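Local coordinates for protein activated BY transcription factor SSRB (Salmonella enterica, PDB 2WNW) that belongs to glycosyl hydrolase family 30, pairing a TIM barrel with a beta-sandwich domain, and is produced under the control of the transcription factor SsrB, at residues A148-N153 / R164-D169. Residues are numbered along the deposited sequence; the frame is centred on the assembly and turned at random.
Sequences AFMKTN and RECYAD
Met-150 meets Cys-166 where the two backbones come nearest, with 5.9 Å between their CA atoms. The side chain of Cys-166 leaves its backbone toward 148-153, and its sulfur lies against the root of the methionine: Cys-166 SG is 3.9 Å from Met-150 CA and 4.0 Å from Met-150 CG. Beyond CG the methionine is extended (chi2 -166°, chi3 -171°), which carries its methyl group past the cysteine to Asp-169, where Met-150 CE rests 3.8 Å from Asp-169 CB. Only the methylene of the aspartate is touched, and the two side chains run at a slant to each other. Within its own segment, Met-150 CG also stands 3.9 Å above the ring plane of Phe-149, displaced toward the rim.

The second shell holds the Met-150 side of the contact. Met-150 ends a short 3-10 turn, closed by a bond from Lys-151 N to Ala-148 O (3.0 Å), and its backbone is hydrogen-bonded to Arg-163, just ahead of 164-169. Lys-151, whose CB points away from 164-169, hydrogen-bonds through NZ to the carbonyls of Asp-155, Gly-159 and Ser-205 and the hydroxyl of Ser-145. Cys-166 occupies the N-cap position of helix 167-183, while Leu-109 of helix 106-110 touches both Met-150 and Asp-169.

No hydrogen bond joins 148-153 to 164-169 directly, and the buried surface is a modest 167 Å². Thus the loop after barrel strand 138-143 meets the start of helix 167-183, the next helix in the chain, through sulfur and aliphatic carbon, with polar tethering supplied by residues between the two segments.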
ATOM      1  N   ALA A 148       3.692  39.801  15.149  1.00 17.63           N
ATOM      2  CA  ALA A 148       4.466  40.473  14.111  1.00 18.55           C
ATOM      3  C   ALA A 148       5.834  40.993  14.552  1.00 18.46           C
ATOM      4  O   ALA A 148       6.835  40.741  13.880  1.00 18.08           O
ATOM      5  CB  ALA A 148       3.651  41.619  13.505  1.00 19.42           C
ATOM      6  N   PHE A 149       5.887  41.705  15.675  1.00 18.14           N
ATOM      7  CA  PHE A 149       7.156  42.264  16.133  1.00 19.88           C
ATOM      8  C   PHE A 149       8.218  41.233  16.498  1.00 19.62           C
ATOM      9  O   PHE A 149       9.388  41.580  16.651  1.00 20.72           O
ATOM     10  CB  PHE A 149       6.945  43.231  17.310  1.00 19.31           C
ATOM     11  CG  PHE A 149       6.618  42.561  18.616  1.00 19.98           C
ATOM     12  CD1 PHE A 149       5.327  42.115  18.887  1.00 20.02           C
ATOM     13  CD2 PHE A 149       7.602  42.401  19.592  1.00 18.43           C
ATOM     14  CE1 PHE A 149       5.016  41.523  20.115  1.00 18.28           C
ATOM     15  CE2 PHE A 149       7.301  41.810  20.821  1.00 20.36           C
ATOM     16  CZ  PHE A 149       6.006  41.372  21.082  1.00 19.32           C
ATOM     17  N   MET A 150       7.819  39.969  16.629  1.00 19.53           N
ATOM     18  CA  MET A 150       8.767  38.911  16.965  1.00 19.68           C
ATOM     19  C   MET A 150       9.352  38.250  15.718  1.00 20.22           C
ATOM     20  O   MET A 150      10.166  37.333  15.823  1.00 19.33           O
ATOM     21  CB  MET A 150       8.093  37.834  17.823  1.00 20.24           C
ATOM     22  CG  MET A 150       7.740  38.270  19.234  1.00 21.51           C
ATOM     23  SD  MET A 150       7.341  36.847  20.279  1.00 25.57           S
ATOM     24  CE  MET A 150       6.712  37.670  21.726  1.00 23.83           C
ATOM     25  N   LYS A 151       8.948  38.727  14.546  1.00 18.88           N
ATOM     26  CA  LYS A 151       9.408  38.151  13.287  1.00 18.85           C
ATOM     27  C   LYS A 151      10.336  39.044  12.471  1.00 19.76           C
ATOM     28  O   LYS A 151      10.349  40.267  12.623  1.00 19.06           O
ATOM     29  CB  LYS A 151       8.193  37.763  12.438  1.00 17.71           C
ATOM     30  CG  LYS A 151       7.198  36.880  13.182  1.00 16.99           C
ATOM     31  CD  LYS A 151       5.927  36.652  12.386  1.00 18.63           C
ATOM     32  CE  LYS A 151       6.196  35.882  11.100  1.00 18.09           C
ATOM     33  NZ  LYS A 151       4.965  35.810  10.268  1.00 16.26           N
ATOM     34  N   THR A 152      11.108  38.409  11.596  1.00 19.43           N
ATOM     35  CA  THR A 152      12.058  39.107  10.736  1.00 20.57           C
ATOM     36  C   THR A 152      11.383  40.030   9.726  1.00 21.54           C
ATOM     37  O   THR A 152      12.003  40.979   9.234  1.00 21.53           O
ATOM     38  CB  THR A 152      12.930  38.101   9.961  1.00 21.12           C
ATOM     39  OG1 THR A 152      12.084  37.191   9.244  1.00 22.31           O
ATOM     40  CG2 THR A 152      13.811  37.317  10.915  1.00 20.59           C
ATOM     41  N   ASN A 153      10.115  39.759   9.420  1.00 20.04           N
ATOM     42  CA  ASN A 153       9.378  40.569   8.451  1.00 19.72           C
ATOM     43  C   ASN A 153       8.342  41.496   9.086  1.00 20.53           C
ATOM     44  O   ASN A 153       7.601  42.182   8.380  1.00 18.91           O
ATOM     45  CB  ASN A 153       8.693  39.655   7.424  1.00 20.09           C
ATOM     46  CG  ASN A 153       7.589  38.814   8.036  1.00 20.39           C
ATOM     47  OD1 ASN A 153       7.657  38.443   9.207  1.00 20.20           O
ATOM     48  ND2 ASN A 153       6.568  38.500   7.242  1.00 18.23           N
ATOM     49  N   ARG A 164      15.626  35.008  16.394  1.00 23.54           N
ATOM     50  CA  ARG A 164      16.299  34.136  17.346  1.00 24.96           C
ATOM     51  C   ARG A 164      16.209  34.642  18.781  1.00 24.96           C
ATOM     52  O   ARG A 164      16.094  33.848  19.712  1.00 22.75           O
ATOM     53  CB  ARG A 164      17.769  33.952  16.960  1.00 30.09           C
ATOM     54  CG  ARG A 164      18.525  33.023  17.900  1.00 35.80           C
ATOM     55  CD  ARG A 164      17.937  31.613  17.886  1.00 40.84           C
ATOM     56  NE  ARG A 164      18.344  30.844  19.059  1.00 45.21           N
ATOM     57  CZ  ARG A 164      18.110  29.545  19.223  1.00 46.81           C
ATOM     58  NH1 ARG A 164      17.470  28.860  18.286  1.00 47.44           N
ATOM     59  NH2 ARG A 164      18.515  28.933  20.329  1.00 47.90           N
ATOM     60  N   GLU A 165      16.246  35.959  18.962  1.00 23.55           N
ATOM     61  CA  GLU A 165      16.171  36.516  20.306  1.00 23.90           C
ATOM     62  C   GLU A 165      14.754  36.500  20.878  1.00 23.56           C
ATOM     63  O   GLU A 165      14.530  36.951  22.004  1.00 22.14           O
ATOM     64  CB  GLU A 165      16.738  37.944  20.338  1.00 25.92           C
ATOM     65  CG  GLU A 165      16.002  38.974  19.492  1.00 28.47           C
ATOM     66  CD  GLU A 165      16.467  39.013  18.041  1.00 31.80           C
ATOM     67  OE1 GLU A 165      16.168  40.017  17.358  1.00 34.18           O
ATOM     68  OE2 GLU A 165      17.121  38.054  17.579  1.00 31.11           O
ATOM     69  N   CYS A 166      13.800  35.973  20.109  1.00 20.90           N
ATOM     70  CA  CYS A 166      12.412  35.898  20.564  1.00 20.33           C
ATOM     71  C   CYS A 166      11.927  34.469  20.799  1.00 19.18           C
ATOM     72  O   CYS A 166      10.740  34.250  21.046  1.00 18.27           O
ATOM     73  CB  CYS A 166      11.479  36.580  19.558  1.00 20.02           C
ATOM     74  SG  CYS A 166      11.726  38.364  19.422  1.00 23.01           S
ATOM     75  N   TYR A 167      12.831  33.497  20.727  1.00 18.20           N
ATOM     76  CA  TYR A 167      12.434  32.108  20.945  1.00 17.73           C
ATOM     77  C   TYR A 167      11.856  31.918  22.342  1.00 18.15           C
ATOM     78  O   TYR A 167      10.791  31.321  22.505  1.00 17.15           O
ATOM     79  CB  TYR A 167      13.625  31.165  20.727  1.00 18.12           C
ATOM     80  CG  TYR A 167      13.792  30.712  19.288  1.00 18.46           C
ATOM     81  CD1 TYR A 167      13.757  31.630  18.237  1.00 19.90           C
ATOM     82  CD2 TYR A 167      14.005  29.366  18.981  1.00 19.76           C
ATOM     83  CE1 TYR A 167      13.932  31.221  16.912  1.00 20.39           C
ATOM     84  CE2 TYR A 167      14.183  28.946  17.662  1.00 20.10           C
ATOM     85  CZ  TYR A 167      14.148  29.875  16.633  1.00 20.86           C
ATOM     86  OH  TYR A 167      14.349  29.464  15.333  1.00 20.16           O
ATOM     87  N   ALA A 168      12.554  32.428  23.352  1.00 19.12           N
ATOM     88  CA  ALA A 168      12.083  32.304  24.725  1.00 18.36           C
ATOM     89  C   ALA A 168      10.746  33.017  24.915  1.00 19.19           C
ATOM     90  O   ALA A 168       9.828  32.484  25.547  1.00 17.76           O
ATOM     91  CB  ALA A 168      13.121  32.873  25.686  1.00 20.27           C
ATOM     92  N   ASP A 169      10.634  34.223  24.365  1.00 18.62           N
ATOM     93  CA  ASP A 169       9.404  34.995  24.500  1.00 18.97           C
ATOM     94  C   ASP A 169       8.199  34.331  23.837  1.00 18.50           C
ATOM     95  O   ASP A 169       7.092  34.371  24.375  1.00 18.46           O
ATOM     96  CB  ASP A 169       9.594  36.407  23.931  1.00 22.74           C
ATOM     97  CG  ASP A 169      10.633  37.213  24.695  1.00 27.29           C
ATOM     98  OD1 ASP A 169      10.595  37.204  25.942  1.00 27.98           O
ATOM     99  OD2 ASP A 169      11.479  37.866  24.050  1.00 32.52           O
TER